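Local coordinates for protein HTPA Reductase (Selaginella moellendorffii, PDB 5U5N) that probably catalyses the NAD(P)H-dependent reduction of 4-hydroxy-tetrahydrodipicolinate to tetrahydrodipicolinate, a step of lysine biosynthesis by the diaminopimelate pathway, at residues 30-34 and 67-72; 121-125 and 253-258; 158-162 and 201-207. All coordinates share one frame; numbering follows the deposited sequence.

Interaction 1: 30-34 and 67-72; sequences RLVPL and EVITEY
R30 meets Y72 where the loop ahead of strand 34-37 packs on the end of helix 61-71, in the Rossmann-type nucleotide-binding domain. The extended arginine brings NE to the ring edge at Y72 CE1, 3.8 Å away and near the ring plane, while that same carbon lies over a face of the guanidinium; the two planes stand 89° apart. V32 uses both methyls: CG2 sits over a face of the Y72 ring, 3.9 Å from its centroid, as a CH-pi contact, and CG1 reaches V68 CG2 at 3.8 Å. P33 brings CD to 3.2 Å from Y72 OH. Cutting Y72 back to an alanine removes the ring and its hydroxyl, which is likely to leave V32 CG2, P33 CD and R30 NE without their partner. L34 ends the row: with CG turned anti to the carbonyl carbon (chi1 -70°), its CD1 touches V68 CG2 at 3.6 Å and meets the E67 carboxylate at OE1, the side chains crossing near a right angle; E67 OE2 is salt-bridged to R56. Across the segments there is no direct hydrogen bond; a water accepts from R30 NE at 2.7 Å and lies 3.3 Å from Y72 OH, a weak bond.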
loop_
_atom_site.group_PDB
_atom_site.type_symbol
_atom_site.label_atom_id
_atom_site.label_comp_id
_atom_site.label_asym_id
_atom_site.label_seq_id
_atom_site.Cartn_x
_atom_site.Cartn_y
_atom_site.Cartn_z
ATOM N N ARG A 30 25.864 9.501 19.029
ATOM C CA ARG A 30 26.563 9.594 20.296
ATOM C C ARG A 30 25.630 9.234 21.493
ATOM O O ARG A 30 24.650 9.919 21.759
ATOM C CB ARG A 30 27.054 11.006 20.448
ATOM C CG ARG A 30 27.937 11.172 21.639
ATOM C CD ARG A 30 28.498 12.535 21.541
ATOM N NE ARG A 30 29.724 12.637 22.298
ATOM C CZ ARG A 30 30.379 13.763 22.432
ATOM N NH1 ARG A 30 29.929 14.884 21.856
ATOM N NH2 ARG A 30 31.494 13.761 23.126
ATOM N N LEU A 31 25.966 8.148 22.184
ATOM C CA LEU A 31 25.264 7.674 23.363
ATOM C C LEU A 31 25.875 8.304 24.620
ATOM O O LEU A 31 27.052 8.061 24.955
ATOM C CB LEU A 31 25.358 6.137 23.464
ATOM C CG LEU A 31 24.656 5.456 24.634
ATOM C CD1 LEU A 31 23.154 5.561 24.510
ATOM C CD2 LEU A 31 25.055 4.013 24.785
ATOM N N VAL A 32 25.055 9.067 25.337
ATOM C CA VAL A 32 25.451 9.690 26.600
ATOM C C VAL A 32 25.708 8.535 27.578
ATOM O O VAL A 32 24.864 7.663 27.710
ATOM C CB VAL A 32 24.333 10.634 27.089
ATOM C CG1 VAL A 32 24.624 11.129 28.494
ATOM C CG2 VAL A 32 24.192 11.814 26.148
ATOM N N PRO A 33 26.894 8.489 28.246
ATOM C CA PRO A 33 27.193 7.326 29.077
ATOM C C PRO A 33 26.576 7.409 30.487
ATOM O O PRO A 33 27.219 7.029 31.484
ATOM C CB PRO A 33 28.712 7.356 29.129
ATOM C CG PRO A 33 29.009 8.806 29.197
ATOM C CD PRO A 33 28.003 9.462 28.292
ATOM N N LEU A 34 25.331 7.875 30.558
ATOM C CA LEU A 34 24.498 7.830 31.764
ATOM C C LEU A 34 23.113 7.382 31.390
ATOM O O LEU A 34 22.630 7.712 30.332
ATOM C CB LEU A 34 24.432 9.200 32.429
ATOM C CG LEU A 34 25.729 9.650 33.087
ATOM C CD1 LEU A 34 25.834 11.144 33.136
ATOM C CD2 LEU A 34 25.818 9.103 34.480
ATOM N N GLU A 67 24.363 16.500 35.328
ATOM C CA GLU A 67 25.611 15.982 34.803
ATOM C C GLU A 67 25.513 15.790 33.288
ATOM O O GLU A 67 26.433 16.169 32.555
ATOM C CB GLU A 67 25.944 14.659 35.493
ATOM C CG GLU A 67 27.403 14.266 35.332
ATOM C CD GLU A 67 27.741 12.917 35.955
ATOM O OE1 GLU A 67 28.569 12.204 35.317
ATOM O OE2 GLU A 67 27.212 12.569 37.061
ATOM N N VAL A 68 24.398 15.224 32.825
ATOM C CA VAL A 68 24.187 15.042 31.374
ATOM C C VAL A 68 24.110 16.388 30.687
ATOM O O VAL A 68 24.771 16.599 29.687
ATOM C CB VAL A 68 22.919 14.227 31.055
ATOM C CG1 VAL A 68 22.618 14.232 29.577
ATOM C CG2 VAL A 68 23.055 12.794 31.519
ATOM N N ILE A 69 23.303 17.294 31.222
ATOM C CA ILE A 69 23.129 18.606 30.625
ATOM C C ILE A 69 24.433 19.424 30.546
ATOM O O ILE A 69 24.657 20.077 29.538
ATOM C CB ILE A 69 21.949 19.368 31.274
ATOM C CG1 ILE A 69 20.621 18.894 30.682
ATOM C CG2 ILE A 69 22.049 20.870 31.108
ATOM C CD1 ILE A 69 20.285 19.454 29.291
ATOM N N THR A 70 25.302 19.399 31.561
ATOM C CA THR A 70 26.550 20.191 31.470
ATOM C C THR A 70 27.547 19.627 30.403
ATOM O O THR A 70 28.231 20.412 29.748
ATOM C CB THR A 70 27.219 20.511 32.848
ATOM O OG1 THR A 70 27.569 19.308 33.517
ATOM C CG2 THR A 70 26.270 21.351 33.759
ATOM N N GLU A 71 27.603 18.306 30.197
ATOM C CA GLU A 71 28.483 17.744 29.152
ATOM C C GLU A 71 27.796 17.622 27.780
ATOM O O GLU A 71 28.460 17.718 26.776
ATOM C CB GLU A 71 29.111 16.391 29.577
ATOM C CG GLU A 71 30.218 16.528 30.646
ATOM C CD GLU A 71 31.336 15.455 30.589
ATOM O OE1 GLU A 71 31.469 14.755 29.545
ATOM O OE2 GLU A 71 32.084 15.330 31.600
ATOM N N TYR A 72 26.485 17.405 27.754
ATOM C CA TYR A 72 25.719 17.178 26.508
ATOM C C TYR A 72 24.463 18.057 26.490
ATOM O O TYR A 72 23.334 17.551 26.640
ATOM C CB TYR A 72 25.309 15.723 26.430
ATOM C CG TYR A 72 26.435 14.755 26.586
ATOM C CD1 TYR A 72 27.227 14.399 25.504
ATOM C CD2 TYR A 72 26.716 14.188 27.812
ATOM C CE1 TYR A 72 28.296 13.527 25.658
ATOM C CE2 TYR A 72 27.731 13.277 27.965
ATOM C CZ TYR A 72 28.532 12.959 26.890
ATOM O OH TYR A 72 29.539 12.041 27.062
HETATM O O HOH W 1 30.228 10.648 24.128
#

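Interaction 2: 121-125 and 253-258; sequences TYSII and FLSKKI
L254 lies at the centre of the tightly packed half of this contact, projecting from helix 241-259 onto strand 123-125; the axes of the strand and of helical segment 253-258 approach to 9.3 Å and run roughly antiparallel, at 146°. Its CB receives the tip of I124, CD1, at 3.7 Å. Farther out the leucine forks: CD1 approaches the backbone N of S123 and the CB of Y122, while CD2 lies 3.8 Å from the carbonyl O of Y122. With CG anti to the backbone N (chi1 -165°), the fork is carried out to the strand backbone. I124 CD1 also comes to the edge of the F253 ring, more loosely, at 4.3 Å from F253 CD2; K257 CE lies over a face of that ring, and Y267 meets the phenylalanine edge-to-face.

The other half, around Y122 and I258, is less deeply buried. I258 CG1 stands over a face of the tyrosine ring, 4.0 Å from its centroid and 29° off the normal, a CH-pi contact that is closest at Y122 CG (3.6 Å). Y122 OH, at the far end of the ring, hydrogen-bonds S262 O. K257 adds its backbone O, 4.0 Å from Y122 CE1, while the end of its side chain turns away from the strand.

No hydrogen bond joins the segments. A helix laid by its apolar side chains on a parallel sheet is the layered packing of a Rossmann-type fold, and here the covering helix comes from late in the chain.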
loop_
_atom_site.group_PDB
_atom_site.type_symbol
_atom_site.label_atom_id
_atom_site.label_comp_id
_atom_site.label_asym_id
_atom_site.label_seq_id
_atom_site.Cartn_x
_atom_site.Cartn_y
_atom_site.Cartn_z
ATOM N N THR A 121 7.624 21.425 24.842
ATOM C CA THR A 121 8.846 20.636 24.770
ATOM C C THR A 121 8.888 19.876 23.446
ATOM O O THR A 121 7.919 19.177 23.105
ATOM C CB THR A 121 8.872 19.569 25.900
ATOM O OG1 THR A 121 8.580 20.190 27.148
ATOM C CG2 THR A 121 10.233 18.866 26.002
ATOM N N TYR A 122 10.028 19.957 22.745
ATOM C CA TYR A 122 10.238 19.135 21.561
ATOM C C TYR A 122 10.126 17.656 21.919
ATOM O O TYR A 122 10.915 17.155 22.714
ATOM C CB TYR A 122 11.586 19.437 20.891
ATOM C CG TYR A 122 11.600 20.787 20.218
ATOM C CD1 TYR A 122 11.000 20.981 18.973
ATOM C CD2 TYR A 122 12.179 21.890 20.834
ATOM C CE1 TYR A 122 11.010 22.225 18.355
ATOM C CE2 TYR A 122 12.196 23.127 20.216
ATOM C CZ TYR A 122 11.600 23.283 18.987
ATOM O OH TYR A 122 11.595 24.512 18.396
ATOM N N SER A 123 9.146 16.970 21.327
ATOM C CA SER A 123 8.922 15.557 21.609
ATOM C C SER A 123 8.354 14.749 20.450
ATOM O O SER A 123 7.740 15.277 19.543
ATOM C CB SER A 123 7.993 15.388 22.843
ATOM O OG SER A 123 6.963 16.342 22.845
ATOM N N ILE A 124 8.578 13.448 20.525
ATOM C CA ILE A 124 7.899 12.479 19.700
ATOM C C ILE A 124 7.293 11.499 20.680
ATOM O O ILE A 124 7.998 10.835 21.439
ATOM C CB ILE A 124 8.869 11.768 18.731
ATOM C CG1 ILE A 124 9.343 12.740 17.649
ATOM C CG2 ILE A 124 8.179 10.580 18.072
ATOM C CD1 ILE A 124 10.662 12.335 17.047
ATOM N N ILE A 125 5.975 11.407 20.661
ATOM C CA ILE A 125 5.256 10.449 21.463
ATOM C C ILE A 125 4.597 9.515 20.474
ATOM O O ILE A 125 3.670 9.903 19.745
ATOM C CB ILE A 125 4.226 11.150 22.386
ATOM C CG1 ILE A 125 5.002 11.966 23.436
ATOM C CG2 ILE A 125 3.314 10.130 23.062
ATOM C CD1 ILE A 125 4.185 12.978 24.195
ATOM N N PHE A 253 15.147 12.877 13.209
ATOM C CA PHE A 253 14.115 13.844 12.867
ATOM C C PHE A 253 13.970 14.932 13.925
ATOM O O PHE A 253 14.013 16.109 13.596
ATOM C CB PHE A 253 12.796 13.121 12.600
ATOM C CG PHE A 253 11.631 14.028 12.289
ATOM C CD1 PHE A 253 11.388 14.483 10.998
ATOM C CD2 PHE A 253 10.779 14.433 13.308
ATOM C CE1 PHE A 253 10.308 15.299 10.728
ATOM C CE2 PHE A 253 9.684 15.246 13.030
ATOM C CZ PHE A 253 9.444 15.673 11.748
ATOM N N LEU A 254 13.834 14.557 15.195
ATOM C CA LEU A 254 13.627 15.556 16.272
ATOM C C LEU A 254 14.843 16.489 16.400
ATOM O O LEU A 254 14.716 17.689 16.584
ATOM C CB LEU A 254 13.305 14.875 17.619
ATOM C CG LEU A 254 12.717 15.768 18.712
ATOM C CD1 LEU A 254 11.414 16.413 18.263
ATOM C CD2 LEU A 254 12.503 14.990 20.018
ATOM N N SER A 255 16.032 15.927 16.261
ATOM C CA SER A 255 17.271 16.709 16.234
ATOM C C SER A 255 17.155 17.896 15.289
ATOM O O SER A 255 17.461 19.022 15.651
ATOM C CB SER A 255 18.412 15.819 15.797
ATOM O OG SER A 255 19.595 16.075 16.475
ATOM N N LYS A 256 16.690 17.612 14.069
ATOM C CA LYS A 256 16.587 18.630 13.048
ATOM C C LYS A 256 15.553 19.686 13.404
ATOM O O LYS A 256 15.847 20.876 13.354
ATOM C CB LYS A 256 16.255 17.995 11.716
ATOM C CG LYS A 256 16.503 18.884 10.533
ATOM C CD LYS A 256 16.953 18.000 9.375
ATOM C CE LYS A 256 16.895 18.711 8.026
ATOM N NZ LYS A 256 15.475 19.139 7.778
ATOM N N LYS A 257 14.357 19.248 13.803
ATOM C CA LYS A 257 13.310 20.184 14.207
ATOM C C LYS A 257 13.807 21.142 15.288
ATOM O O LYS A 257 13.479 22.314 15.256
ATOM C CB LYS A 257 12.072 19.458 14.762
ATOM C CG LYS A 257 11.357 18.483 13.843
ATOM C CD LYS A 257 10.960 19.083 12.490
ATOM C CE LYS A 257 11.898 18.691 11.388
ATOM N NZ LYS A 257 11.351 19.235 10.094
ATOM N N ILE A 258 14.581 20.619 16.253
ATOM C CA ILE A 258 15.151 21.431 17.357
ATOM C C ILE A 258 16.163 22.434 16.808
ATOM O O ILE A 258 16.050 23.631 17.081
ATOM C CB ILE A 258 15.812 20.558 18.458
ATOM C CG1 ILE A 258 14.785 19.641 19.121
ATOM C CG2 ILE A 258 16.464 21.439 19.545
ATOM C CD1 ILE A 258 15.369 18.438 19.831
#

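Interaction 3: 158-162 and 201-207; sequences VTESH and QMTRMGV
M205 leans from the turn after helix 198-203 onto strand 155-162, on the mixed sheet of the C-terminal DapB-family region. From CB the chain bends twice (chi2 -65°, chi3 -76°) and folds back against T159 and S161. CG lies 4.0 Å from S161 CB, SD comes 3.7 Å from T159 CG2, and the terminal CE settles beside the backbone N of S161, close also to T159 CG2 and the CA of E160. Next to it the extended R204 lays a face of its guanidinium over T159 CG2, near the rim of the group, while its NH1 is held by salt bridges to E193 and E200. On the far side of the strand H162 ND1 donates a hydrogen bond to E160 OE1 at 2.9 Å, from above the carboxylate plane, and R196 forms a salt bridge to the same oxygen; this pairing is likely to restrain the imidazole's rotation. The Q201 amide reaches the strand end, where NE2 lies 3.1 Å from S161 OG; that hydroxyl is hydrogen-bonded to H215, and NE2 hydrogen-bonds V195 O. A weak and bent hydrogen bond runs from Q201 NE2 to H162 O, 2.9 Å long with 117° at the hydrogen.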
loop_
_atom_site.group_PDB
_atom_site.type_symbol
_atom_site.label_atom_id
_atom_site.label_comp_id
_atom_site.label_asym_id
_atom_site.label_seq_id
_atom_site.Cartn_x
_atom_site.Cartn_y
_atom_site.Cartn_z
ATOM N N VAL A 158 -8.207 -12.372 7.801
ATOM C CA VAL A 158 -7.080 -11.762 8.467
ATOM C C VAL A 158 -6.544 -12.776 9.457
ATOM O O VAL A 158 -7.282 -13.351 10.232
ATOM C CB VAL A 158 -7.463 -10.473 9.193
ATOM C CG1 VAL A 158 -6.238 -9.862 9.830
ATOM C CG2 VAL A 158 -8.113 -9.485 8.237
ATOM N N THR A 159 -5.248 -13.033 9.340
ATOM C CA THR A 159 -4.537 -13.934 10.211
ATOM C C THR A 159 -3.368 -13.155 10.822
ATOM O O THR A 159 -2.765 -12.272 10.169
ATOM C CB THR A 159 -4.033 -15.166 9.435
ATOM O OG1 THR A 159 -5.113 -15.802 8.761
ATOM C CG2 THR A 159 -3.468 -16.207 10.376
ATOM N N GLU A 160 -3.089 -13.447 12.088
ATOM C CA GLU A 160 -1.942 -12.854 12.745
ATOM C C GLU A 160 -1.400 -13.698 13.882
ATOM O O GLU A 160 -2.136 -14.415 14.548
ATOM C CB GLU A 160 -2.253 -11.426 13.261
ATOM C CG GLU A 160 -3.346 -11.306 14.356
ATOM C CD GLU A 160 -2.785 -10.978 15.751
ATOM O OE1 GLU A 160 -2.175 -11.875 16.399
ATOM O OE2 GLU A 160 -2.926 -9.815 16.217
ATOM N N SER A 161 -0.095 -13.589 14.062
ATOM C CA SER A 161 0.637 -14.344 15.027
ATOM C C SER A 161 1.469 -13.410 15.921
ATOM O O SER A 161 2.093 -12.468 15.464
ATOM C CB SER A 161 1.526 -15.355 14.326
ATOM O OG SER A 161 2.264 -16.080 15.277
ATOM N N HIS A 162 1.439 -13.719 17.205
ATOM C CA HIS A 162 2.136 -12.982 18.282
ATOM C C HIS A 162 2.437 -14.042 19.331
ATOM O O HIS A 162 1.838 -15.131 19.291
ATOM C CB HIS A 162 1.237 -11.925 18.916
ATOM C CG HIS A 162 1.160 -10.644 18.147
ATOM N ND1 HIS A 162 0.272 -10.443 17.112
ATOM C CD2 HIS A 162 1.855 -9.488 18.269
ATOM C CE1 HIS A 162 0.426 -9.220 16.628
ATOM N NE2 HIS A 162 1.383 -8.622 17.310
ATOM N N GLN A 201 2.647 -21.570 14.139
ATOM C CA GLN A 201 3.353 -20.304 13.942
ATOM C C GLN A 201 4.551 -20.485 13.025
ATOM O O GLN A 201 4.816 -19.654 12.167
ATOM C CB GLN A 201 3.779 -19.706 15.282
ATOM C CG GLN A 201 2.611 -19.135 16.054
ATOM C CD GLN A 201 3.012 -18.636 17.427
ATOM O OE1 GLN A 201 3.925 -19.187 18.043
ATOM N NE2 GLN A 201 2.314 -17.610 17.921
ATOM N N MET A 202 5.264 -21.588 13.214
ATOM C CA MET A 202 6.418 -21.909 12.379
ATOM C C MET A 202 6.006 -22.415 10.998
ATOM O O MET A 202 6.376 -21.817 10.009
ATOM C CB MET A 202 7.294 -22.950 13.048
ATOM C CG MET A 202 7.987 -22.450 14.300
ATOM S SD MET A 202 9.117 -23.628 15.046
ATOM C CE MET A 202 10.028 -24.214 13.610
ATOM N N THR A 203 5.255 -23.509 10.951
ATOM C CA THR A 203 4.963 -24.231 9.714
ATOM C C THR A 203 4.050 -23.448 8.755
ATOM O O THR A 203 4.107 -23.657 7.541
ATOM C CB THR A 203 4.248 -25.606 9.961
ATOM O OG1 THR A 203 4.767 -26.298 11.110
ATOM C CG2 THR A 203 4.347 -26.525 8.722
ATOM N N ARG A 204 3.200 -22.579 9.292
ATOM C CA ARG A 204 2.190 -21.894 8.501
ATOM C C ARG A 204 2.426 -20.397 8.402
ATOM O O ARG A 204 2.194 -19.830 7.343
ATOM C CB ARG A 204 0.788 -22.174 9.039
ATOM C CG ARG A 204 -0.279 -21.207 8.513
ATOM C CD ARG A 204 -1.533 -21.122 9.357
ATOM N NE ARG A 204 -2.622 -20.538 8.574
ATOM C CZ ARG A 204 -3.790 -20.087 9.045
ATOM N NH1 ARG A 204 -4.092 -20.112 10.347
ATOM N NH2 ARG A 204 -4.674 -19.583 8.182
ATOM N N MET A 205 2.842 -19.744 9.476
ATOM C CA MET A 205 3.144 -18.314 9.400
ATOM C C MET A 205 4.601 -18.028 9.033
ATOM O O MET A 205 4.915 -16.918 8.660
ATOM C CB MET A 205 2.776 -17.609 10.713
ATOM C CG MET A 205 1.316 -17.759 11.108
ATOM S SD MET A 205 0.179 -16.956 9.965
ATOM C CE MET A 205 0.391 -15.246 10.436
ATOM N N GLY A 206 5.478 -19.013 9.123
ATOM C CA GLY A 206 6.899 -18.828 8.827
ATOM C C GLY A 206 7.729 -18.197 9.943
ATOM O O GLY A 206 8.838 -17.731 9.684
ATOM N N VAL A 207 7.221 -18.191 11.177
ATOM C CA VAL A 207 7.923 -17.545 12.274
ATOM C C VAL A 207 9.144 -18.393 12.603
ATOM O O VAL A 207 8.988 -19.602 12.774
ATOM C CB VAL A 207 7.040 -17.384 13.528
ATOM C CG1 VAL A 207 7.853 -16.798 14.711
ATOM C CG2 VAL A 207 5.837 -16.496 13.236
#

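Interactions 1 and 2 both belong to the nucleotide-binding half of the subunit, their centres 18 Å apart and their nearest atoms about 9 Å apart. Interaction 3 lies on the opposite side of the chain's centre, 42 Å from interaction 1 and 36 Å from interaction 2 between centres. In sequence it falls between the two segments of interaction 2, as the chain leaves the Rossmann-type part and returns to it. None of the three touches the bound NAD: the side chains of I124, H162 and L34 are about 9, 10 and 11 Å from it. The I124 side chain lies about 4 Å from that of A126, two residues on, and 5 Å from that of M129, both NAD-binding.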